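Local coordinates for putative uncharacterized protein lp_3323 (Lactobacillus plantarum, PDB 3DC7), which is of unknown function but is probably a GDSL-type (SGNH) hydrolase that cleaves ester bonds, at residues S30-A38 against S198-N206; L133-G141 against H177-F188. One frame throughout, in Å; residues are numbered along the deposited sequence. Where two conformers were deposited one is given.

Contact 1 of 2, residues S30-A38 against S198-N206. With SO4 (sulfate ion), chain D.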
loop_
_atom_site.group_PDB
_atom_site.type_symbol
_atom_site.label_atom_id
_atom_site.label_comp_id
_atom_site.label_asym_id
_atom_site.label_seq_id
_atom_site.Cartn_x
_atom_site.Cartn_y
_atom_site.Cartn_z
ATOM N N SER A 30 -13.717 20.173 -9.506
ATOM C CA SER A 30 -14.863 20.720 -8.775
ATOM C C SER A 30 -14.972 20.273 -7.310
ATOM O O SER A 30 -15.577 20.971 -6.479
ATOM C CB SER A 30 -16.155 20.355 -9.483
ATOM O OG SER A 30 -17.245 20.909 -8.769
ATOM N N ILE A 31 -14.418 19.100 -7.012
ATOM C CA ILE A 31 -14.395 18.557 -5.659
ATOM C C ILE A 31 -13.500 19.424 -4.752
ATOM O O ILE A 31 -13.734 19.523 -3.558
ATOM C CB ILE A 31 -13.952 17.071 -5.691
ATOM C CG1 ILE A 31 -14.854 16.289 -6.671
ATOM C CG2 ILE A 31 -13.972 16.448 -4.289
ATOM C CD1 ILE A 31 -14.399 14.857 -6.992
ATOM N N THR A 32 -12.499 20.066 -5.352
ATOM C CA THR A 32 -11.632 21.038 -4.689
ATOM C C THR A 32 -12.125 22.495 -4.872
ATOM O O THR A 32 -11.987 23.308 -3.971
ATOM C CB THR A 32 -10.179 20.891 -5.208
ATOM O OG1 THR A 32 -9.721 19.558 -4.968
ATOM C CG2 THR A 32 -9.227 21.853 -4.514
ATOM N N ALA A 33 -12.696 22.817 -6.031
ATOM C CA ALA A 33 -13.089 24.205 -6.360
ATOM C C ALA A 33 -14.114 24.797 -5.396
ATOM O O ALA A 33 -15.049 24.109 -4.978
ATOM C CB ALA A 33 -13.611 24.291 -7.778
ATOM N N ASN A 34 -13.935 26.073 -5.057
ATOM C CA ASN A 34 -14.859 26.780 -4.165
ATOM C C ASN A 34 -16.305 26.820 -4.714
ATOM O O ASN A 34 -17.266 26.750 -3.946
ATOM C CB ASN A 34 -14.327 28.193 -3.857
ATOM C CG ASN A 34 -15.241 28.992 -2.919
ATOM O OD1 ASN A 34 -15.793 28.461 -1.948
ATOM N ND2 ASN A 34 -15.395 30.288 -3.211
ATOM N N ASN A 35 -16.440 26.882 -6.038
ATOM C CA ASN A 35 -17.744 26.953 -6.714
ATOM C C ASN A 35 -18.658 25.708 -6.600
ATOM O O ASN A 35 -19.502 25.459 -7.476
ATOM C CB ASN A 35 -17.549 27.364 -8.198
ATOM C CG ASN A 35 -16.763 26.320 -9.036
ATOM O OD1 ASN A 35 -16.879 25.100 -8.826
ATOM N ND2 ASN A 35 -15.982 26.811 -10.012
ATOM N N GLY A 36 -18.525 24.958 -5.510
ATOM C CA GLY A 36 -19.074 23.598 -5.441
ATOM C C GLY A 36 -20.542 23.405 -5.110
ATOM O O GLY A 36 -21.213 24.320 -4.627
ATOM N N LEU A 37 -21.027 22.190 -5.379
ATOM C CA LEU A 37 -22.364 21.730 -4.966
ATOM C C LEU A 37 -22.439 21.385 -3.475
ATOM O O LEU A 37 -23.516 21.387 -2.880
ATOM C CB LEU A 37 -22.762 20.499 -5.777
ATOM C CG LEU A 37 -23.161 20.747 -7.228
ATOM C CD1 LEU A 37 -22.644 19.615 -8.106
ATOM C CD2 LEU A 37 -24.666 20.917 -7.329
ATOM N N ALA A 38 -21.286 21.051 -2.898
ATOM C CA ALA A 38 -21.130 20.871 -1.471
ATOM C C ALA A 38 -20.584 22.178 -0.921
ATOM O O ALA A 38 -19.669 22.765 -1.498
ATOM C CB ALA A 38 -20.163 19.740 -1.191
ATOM N N SER A 198 -22.877 11.228 -1.877
ATOM C CA SER A 198 -22.688 11.958 -3.112
ATOM C C SER A 198 -23.909 12.787 -3.434
ATOM O O SER A 198 -25.018 12.481 -2.995
ATOM C CB SER A 198 -22.397 11.014 -4.283
ATOM O OG SER A 198 -23.607 10.532 -4.845
ATOM N N VAL A 199 -23.692 13.828 -4.229
ATOM C CA VAL A 199 -24.788 14.636 -4.765
ATOM C C VAL A 199 -25.474 13.919 -5.949
ATOM O O VAL A 199 -26.701 13.962 -6.076
ATOM C CB VAL A 199 -24.288 16.068 -5.181
ATOM C CG1 VAL A 199 -25.428 16.916 -5.771
ATOM C CG2 VAL A 199 -23.674 16.793 -3.994
ATOM N N ASP A 200 -24.693 13.220 -6.775
ATOM C CA ASP A 200 -25.130 12.851 -8.124
ATOM C C ASP A 200 -24.368 11.647 -8.690
ATOM O O ASP A 200 -24.311 11.458 -9.923
ATOM C CB ASP A 200 -24.899 14.057 -9.048
ATOM C CG ASP A 200 -23.473 14.584 -8.954
ATOM O OD1 ASP A 200 -22.591 13.833 -8.469
ATOM O OD2 ASP A 200 -23.228 15.739 -9.348
ATOM N N THR A 201 -23.781 10.853 -7.791
ATOM C CA THR A 201 -22.890 9.717 -8.111
ATOM C C THR A 201 -21.510 10.100 -8.643
ATOM O O THR A 201 -20.762 9.228 -9.077
ATOM C CB THR A 201 -23.518 8.622 -9.035
ATOM O OG1 THR A 201 -23.413 9.011 -10.419
ATOM C CG2 THR A 201 -24.970 8.307 -8.652
ATOM N N LEU A 202 -21.179 11.393 -8.602
ATOM C CA LEU A 202 -19.842 11.869 -8.967
ATOM C C LEU A 202 -19.217 12.787 -7.895
ATOM O O LEU A 202 -18.098 12.536 -7.433
ATOM C CB LEU A 202 -19.859 12.541 -10.347
ATOM C CG LEU A 202 -18.626 13.374 -10.750
ATOM C CD1 LEU A 202 -17.384 12.540 -10.981
ATOM C CD2 LEU A 202 -18.907 14.234 -11.988
ATOM N N HIS A 203 -19.935 13.842 -7.508
ATOM C CA HIS A 203 -19.433 14.804 -6.534
ATOM C C HIS A 203 -19.787 14.357 -5.131
ATOM O O HIS A 203 -20.920 13.991 -4.882
ATOM C CB HIS A 203 -20.028 16.198 -6.777
ATOM C CG HIS A 203 -19.755 16.739 -8.141
ATOM N ND1 HIS A 203 -18.526 17.236 -8.511
ATOM C CD2 HIS A 203 -20.550 16.852 -9.229
ATOM C CE1 HIS A 203 -18.575 17.627 -9.774
ATOM N NE2 HIS A 203 -19.795 17.406 -10.230
ATOM N N PRO A 204 -18.813 14.378 -4.208
ATOM C CA PRO A 204 -19.159 14.133 -2.816
ATOM C C PRO A 204 -20.052 15.243 -2.288
ATOM O O PRO A 204 -19.905 16.396 -2.695
ATOM C CB PRO A 204 -17.800 14.169 -2.102
ATOM C CG PRO A 204 -16.796 13.932 -3.140
ATOM C CD PRO A 204 -17.364 14.577 -4.381
ATOM N N ASN A 205 -21.003 14.893 -1.432
ATOM C CA ASN A 205 -21.735 15.903 -0.685
ATOM C C ASN A 205 -20.932 16.282 0.581
ATOM O O ASN A 205 -19.763 15.916 0.701
ATOM C CB ASN A 205 -23.149 15.397 -0.366
ATOM C CG ASN A 205 -23.139 14.169 0.526
ATOM O OD1 ASN A 205 -22.126 13.860 1.156
ATOM N ND2 ASN A 205 -24.262 13.458 0.580
ATOM N N ASN A 206 -21.539 16.996 1.522
ATOM C CA ASN A 206 -20.842 17.355 2.759
ATOM C C ASN A 206 -20.415 16.174 3.621
ATOM O O ASN A 206 -19.335 16.202 4.217
ATOM C CB ASN A 206 -21.669 18.321 3.609
ATOM C CG ASN A 206 -21.726 19.715 3.021
ATOM O OD1 ASN A 206 -21.082 20.026 2.016
ATOM N ND2 ASN A 206 -22.492 20.572 3.661
HETATM S S SO4 D . -24.849 18.795 1.217
HETATM O O1 SO4 D . -24.848 17.971 2.424
HETATM O O2 SO4 D . -23.740 18.448 0.329
HETATM O O3 SO4 D . -26.129 18.577 0.539
HETATM O O4 SO4 D . -24.696 20.206 1.579
#

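Contact 2 of 2, residues L133-G141 against H177-F188. With NA (sodium ion), chain H.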
loop_
_atom_site.group_PDB
_atom_site.type_symbol
_atom_site.label_atom_id
_atom_site.label_comp_id
_atom_site.label_asym_id
_atom_site.label_seq_id
_atom_site.Cartn_x
_atom_site.Cartn_y
_atom_site.Cartn_z
ATOM N N LEU A 133 1.265 15.255 -2.050
ATOM C CA LEU A 133 0.575 14.012 -2.322
ATOM C C LEU A 133 -0.417 14.112 -3.480
ATOM O O LEU A 133 -0.942 15.191 -3.784
ATOM C CB LEU A 133 -0.060 13.405 -1.057
ATOM C CG LEU A 133 -1.197 14.002 -0.229
ATOM C CD1 LEU A 133 -2.130 14.833 -1.036
ATOM C CD2 LEU A 133 -1.982 12.880 0.400
ATOM N N PHE A 134 -0.652 12.972 -4.123
ATOM C CA PHE A 134 -1.635 12.835 -5.187
ATOM C C PHE A 134 -2.848 12.095 -4.664
ATOM O O PHE A 134 -2.715 11.020 -4.077
ATOM C CB PHE A 134 -1.038 12.072 -6.371
ATOM C CG PHE A 134 -0.541 12.961 -7.468
ATOM C CD1 PHE A 134 -1.097 12.890 -8.736
ATOM C CD2 PHE A 134 0.473 13.890 -7.227
ATOM C CE1 PHE A 134 -0.647 13.717 -9.758
ATOM C CE2 PHE A 134 0.924 14.728 -8.242
ATOM C CZ PHE A 134 0.364 14.640 -9.505
ATOM N N ILE A 135 -4.024 12.681 -4.866
ATOM C CA ILE A 135 -5.281 12.072 -4.429
ATOM C C ILE A 135 -6.094 11.693 -5.663
ATOM O O ILE A 135 -6.365 12.542 -6.505
ATOM C CB ILE A 135 -6.099 13.027 -3.522
ATOM C CG1 ILE A 135 -5.248 13.509 -2.333
ATOM C CG2 ILE A 135 -7.331 12.327 -3.026
ATOM C CD1 ILE A 135 -5.769 14.766 -1.689
ATOM N N SER A 136 -6.464 10.421 -5.784
ATOM C CA SER A 136 -7.367 10.010 -6.871
ATOM C C SER A 136 -8.763 9.665 -6.342
ATOM O O SER A 136 -8.907 9.173 -5.220
ATOM C CB SER A 136 -6.775 8.851 -7.661
ATOM O OG SER A 136 -6.603 7.715 -6.839
ATOM N N ALA A 137 -9.776 9.906 -7.168
ATOM C CA ALA A 137 -11.178 9.924 -6.746
ATOM C C ALA A 137 -11.820 8.575 -6.478
ATOM O O ALA A 137 -11.378 7.541 -6.966
ATOM C CB ALA A 137 -12.012 10.686 -7.761
ATOM N N ILE A 138 -12.885 8.626 -5.687
ATOM C CA ILE A 138 -13.829 7.528 -5.474
ATOM C C ILE A 138 -14.381 6.986 -6.809
ATOM O O ILE A 138 -14.544 7.745 -7.782
ATOM C CB ILE A 138 -14.973 8.016 -4.550
ATOM C CG1 ILE A 138 -14.386 8.422 -3.189
ATOM C CG2 ILE A 138 -16.078 6.946 -4.369
ATOM C CD1 ILE A 138 -15.107 9.558 -2.537
ATOM N N HIS A 139 -14.618 5.672 -6.845
ATOM C CA HIS A 139 -15.318 5.001 -7.944
ATOM C C HIS A 139 -16.657 5.703 -8.143
ATOM O O HIS A 139 -17.455 5.793 -7.212
ATOM C CB HIS A 139 -15.553 3.515 -7.608
ATOM C CG HIS A 139 -15.860 2.654 -8.800
ATOM N ND1 HIS A 139 -16.826 2.975 -9.732
ATOM C CD2 HIS A 139 -15.339 1.470 -9.200
ATOM C CE1 HIS A 139 -16.873 2.039 -10.666
ATOM N NE2 HIS A 139 -15.985 1.112 -10.364
ATOM N N ILE A 140 -16.889 6.221 -9.343
ATOM C CA ILE A 140 -18.110 6.984 -9.600
ATOM C C ILE A 140 -19.240 6.091 -10.095
ATOM O O ILE A 140 -19.005 4.962 -10.520
ATOM C CB ILE A 140 -17.878 8.150 -10.602
ATOM C CG1 ILE A 140 -17.579 7.611 -12.006
ATOM C CG2 ILE A 140 -16.794 9.110 -10.081
ATOM C CD1 ILE A 140 -17.460 8.663 -13.068
ATOM N N GLY A 141 -20.465 6.602 -10.027
ATOM C CA GLY A 141 -21.643 5.900 -10.538
ATOM C C GLY A 141 -21.950 6.312 -11.964
ATOM O O GLY A 141 -21.081 6.856 -12.654
ATOM N N HIS A 177 0.791 8.453 -2.917
ATOM C CA HIS A 177 -0.478 8.416 -3.618
ATOM C C HIS A 177 -1.549 7.918 -2.678
ATOM O O HIS A 177 -1.485 6.788 -2.229
ATOM C CB HIS A 177 -0.389 7.528 -4.876
ATOM C CG HIS A 177 -1.720 7.243 -5.514
ATOM N ND1 HIS A 177 -2.066 5.996 -5.990
ATOM C CD2 HIS A 177 -2.796 8.039 -5.737
ATOM C CE1 HIS A 177 -3.290 6.036 -6.487
ATOM N NE2 HIS A 177 -3.758 7.264 -6.345
ATOM N N LEU A 178 -2.516 8.779 -2.377
ATOM C CA LEU A 178 -3.686 8.402 -1.600
ATOM C C LEU A 178 -4.848 8.053 -2.536
ATOM O O LEU A 178 -5.405 8.933 -3.208
ATOM C CB LEU A 178 -4.089 9.546 -0.659
ATOM C CG LEU A 178 -5.434 9.476 0.087
ATOM C CD1 LEU A 178 -5.608 8.185 0.875
ATOM C CD2 LEU A 178 -5.555 10.664 1.022
ATOM N N SER A 179 -5.217 6.778 -2.574
ATOM C CA SER A 179 -6.268 6.326 -3.474
ATOM C C SER A 179 -7.606 6.244 -2.764
ATOM O O SER A 179 -7.874 5.254 -2.072
ATOM C CB SER A 179 -5.914 4.961 -4.046
ATOM O OG SER A 179 -7.013 4.446 -4.777
ATOM N N LEU A 180 -8.444 7.278 -2.914
ATOM C CA LEU A 180 -9.814 7.219 -2.361
ATOM C C LEU A 180 -10.603 6.126 -3.067
ATOM O O LEU A 180 -11.517 5.527 -2.507
ATOM C CB LEU A 180 -10.541 8.549 -2.503
ATOM C CG LEU A 180 -9.926 9.778 -1.845
ATOM C CD1 LEU A 180 -10.825 10.965 -2.099
ATOM C CD2 LEU A 180 -9.729 9.548 -0.344
ATOM N N TYR A 181 -10.230 5.881 -4.314
ATOM C CA TYR A 181 -10.753 4.774 -5.096
ATOM C C TYR A 181 -10.694 3.443 -4.308
ATOM O O TYR A 181 -11.728 2.796 -4.133
ATOM C CB TYR A 181 -10.004 4.671 -6.437
ATOM C CG TYR A 181 -10.637 3.720 -7.418
ATOM C CD1 TYR A 181 -10.317 2.357 -7.407
ATOM C CD2 TYR A 181 -11.565 4.172 -8.357
ATOM C CE1 TYR A 181 -10.915 1.471 -8.309
ATOM C CE2 TYR A 181 -12.152 3.303 -9.259
ATOM C CZ TYR A 181 -11.827 1.952 -9.231
ATOM O OH TYR A 181 -12.411 1.082 -10.128
ATOM N N ARG A 182 -9.500 3.078 -3.825
ATOM C CA ARG A 182 -9.250 1.805 -3.112
ATOM C C ARG A 182 -9.663 1.763 -1.643
ATOM O O ARG A 182 -9.974 0.687 -1.122
ATOM C CB ARG A 182 -7.755 1.449 -3.112
ATOM C CG ARG A 182 -7.138 1.185 -4.450
ATOM C CD ARG A 182 -5.998 0.175 -4.327
ATOM N NE ARG A 182 -5.685 -0.388 -5.640
ATOM C CZ ARG A 182 -5.238 -1.624 -5.857
ATOM N NH1 ARG A 182 -5.053 -2.466 -4.845
ATOM N NH2 ARG A 182 -4.990 -2.023 -7.104
ATOM N N ASP A 183 -9.599 2.907 -0.962
ATOM C CA ASP A 183 -9.579 2.917 0.502
ATOM C C ASP A 183 -10.561 3.863 1.205
ATOM O O ASP A 183 -10.579 3.899 2.436
ATOM C CB ASP A 183 -8.165 3.233 1.013
ATOM C CG ASP A 183 -7.186 2.062 0.866
ATOM O OD1 ASP A 183 -7.497 0.897 1.262
ATOM O OD2 ASP A 183 -6.066 2.338 0.370
ATOM N N ALA A 184 -11.361 4.621 0.451
ATOM C CA ALA A 184 -12.303 5.599 1.034
ATOM C C ALA A 184 -13.417 4.966 1.873
ATOM O O ALA A 184 -13.996 5.622 2.746
ATOM C CB ALA A 184 -12.912 6.456 -0.061
ATOM N N GLY A 185 -13.724 3.700 1.583
ATOM C CA GLY A 185 -14.744 2.956 2.286
ATOM C C GLY A 185 -16.075 2.894 1.555
ATOM O O GLY A 185 -17.025 2.300 2.064
HETATM N N MSE A 186 -16.137 3.490 0.366
HETATM C CA MSE A 186 -17.389 3.655 -0.385
HETATM C C MSE A 186 -17.159 3.699 -1.891
HETATM O O MSE A 186 -16.052 3.974 -2.357
HETATM C CB MSE A 186 -18.101 4.943 0.043
HETATM C CG MSE A 186 -17.356 6.219 -0.323
HETATM SE SE MSE A 186 -17.830 7.803 0.748
HETATM C CE MSE A 186 -17.737 6.992 2.540
ATOM N N THR A 187 -18.220 3.417 -2.642
ATOM C CA THR A 187 -18.240 3.601 -4.088
ATOM C C THR A 187 -19.572 4.230 -4.481
ATOM O O THR A 187 -20.627 3.811 -3.991
ATOM C CB THR A 187 -17.985 2.262 -4.848
ATOM O OG1 THR A 187 -18.321 2.400 -6.232
ATOM C CG2 THR A 187 -18.805 1.108 -4.252
ATOM N N PHE A 188 -19.538 5.242 -5.344
ATOM C CA PHE A 188 -20.786 5.866 -5.824
ATOM C C PHE A 188 -21.548 5.021 -6.855
ATOM O O PHE A 188 -22.687 5.339 -7.214
ATOM C CB PHE A 188 -20.542 7.289 -6.345
ATOM C CG PHE A 188 -19.986 8.237 -5.301
ATOM C CD1 PHE A 188 -20.131 7.972 -3.942
ATOM C CD2 PHE A 188 -19.344 9.404 -5.679
ATOM C CE1 PHE A 188 -19.614 8.841 -2.982
ATOM C CE2 PHE A 188 -18.841 10.285 -4.727
ATOM C CZ PHE A 188 -18.970 9.994 -3.369
HETATM NA NA NA H . -6.874 -1.286 1.513
HETATM O O HOH W 1 -14.232 3.868 -4.440
HETATM O O HOH W 2 -5.046 0.021 1.377
#

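Contact 1 of 2, residues S30-A38 against S198-N206
Ser-30 faces His-203 across the probable active site of an SGNH hydrolase: Ser-30 closes a Gly-Asp-Ser sequence and Asp-200 and His-203 belong to the Asp-x-x-His motif, consistent with a catalytic triad. From CB, the His-203 side chain leaves with CG anti to the carbonyl carbon (chi1 -58°), which brings the ring up against Ser-30 at CE1 and Leu-37 at CD2. CG and CD2 both meet Leu-37 CD1, CD2 at 3.6 Å, the side chains crossing at about a right angle. Ile-31 CG1 lies at the ring's edge beside ND1. CE1 lies 3.7 Å from both Ser-30 CB and OG, a contact rather than a hydrogen bond. NE2, farthest out, comes nearest to Leu-37 CD1, at 4.2 Å. Leu-202 CG sits over the centre of one ring face, and Asp-200 OD2 lies in plane at the edge. The other oxygen, Asp-200 OD1, accepts from Leu-202 N on its anti side and from His-203 N through its syn lone pair, the latter at 2.8 Å and 167°, forming an Asx turn and an Asx motif. Ile-31 CG1 packs on Pro-204 CD at 3.8 Å, while Asn-206 N donates to the sulfate atom O2 over 2.9 Å.

Contact 2 of 2, residues L133-G141 against H177-F188
His-177 and Ser-136 meet on one face of the parallel sheet, where strand 177-179 runs along strand 133-136 at 18°. NE2 of His-177 donates to Ser-136 OG over 2.9 Å, with the oxygen nearly in the ring plane; the imidazole is thus presented edge-on, its CG anti to the backbone N (chi1 170°). Beyond the strands the rings take other attitudes. His-139 and Tyr-181 lie side by side, pointing the same way, with planes at 20° but centroids 5.2 Å apart, so overlap is slight; the closest approach is His-139 CD2 to Tyr-181 OH, 3.1 Å. Phe-188 instead offers a face: Ile-138 CG2 stands 4.0 Å from its centroid, almost on the ring normal, a CH-pi contact. His-139 ND1 turns back to its own chain and donates to Ile-140 O at 3.1 Å. Replacing His-139 with alanine would probably leave Ile-140 O without this ring donor and open a gap beside Tyr-181. The hydroxyl of Tyr-181 has its own bond to Asp-172 of the second subunit, tying helix 180-183 to the neighbouring chain. Because Ser-136 OG accepts the N-H of His-177 NE2, its own hydrogen is probably directed to Glu-163, whose other carboxylate oxygen bonds Ser-179 OG: a polar network joins the sheet face bearing Ser-136, His-177 and Ser-179 to helix 159-173, with the two serines buried.

Overall arrangement
Contact 2 is nested within the chain loop that contact 1 closes, and the centres of the two lie about 14 Å apart. They meet directly: Thr-201 O is 2.8 Å from Gly-141 N, a probable hydrogen bond, and Leu-202 CD1 packs on Ile-140 CG2 at 3.6 Å. The segment carrying the probable catalytic Asp-200 and His-203 therefore rests on the loop that extends strand 132-136. Contact 1 brings Ser-30 to this site from the loop after strand 24-28, whereas contact 2 joins strand 177-179, at one edge of the sheet in this chain, to strand 132-136. The sodium ion, bound by Asp-183 OD1 at 2.3 Å, is remote from that site, 26.6 Å from Ser-30 OG.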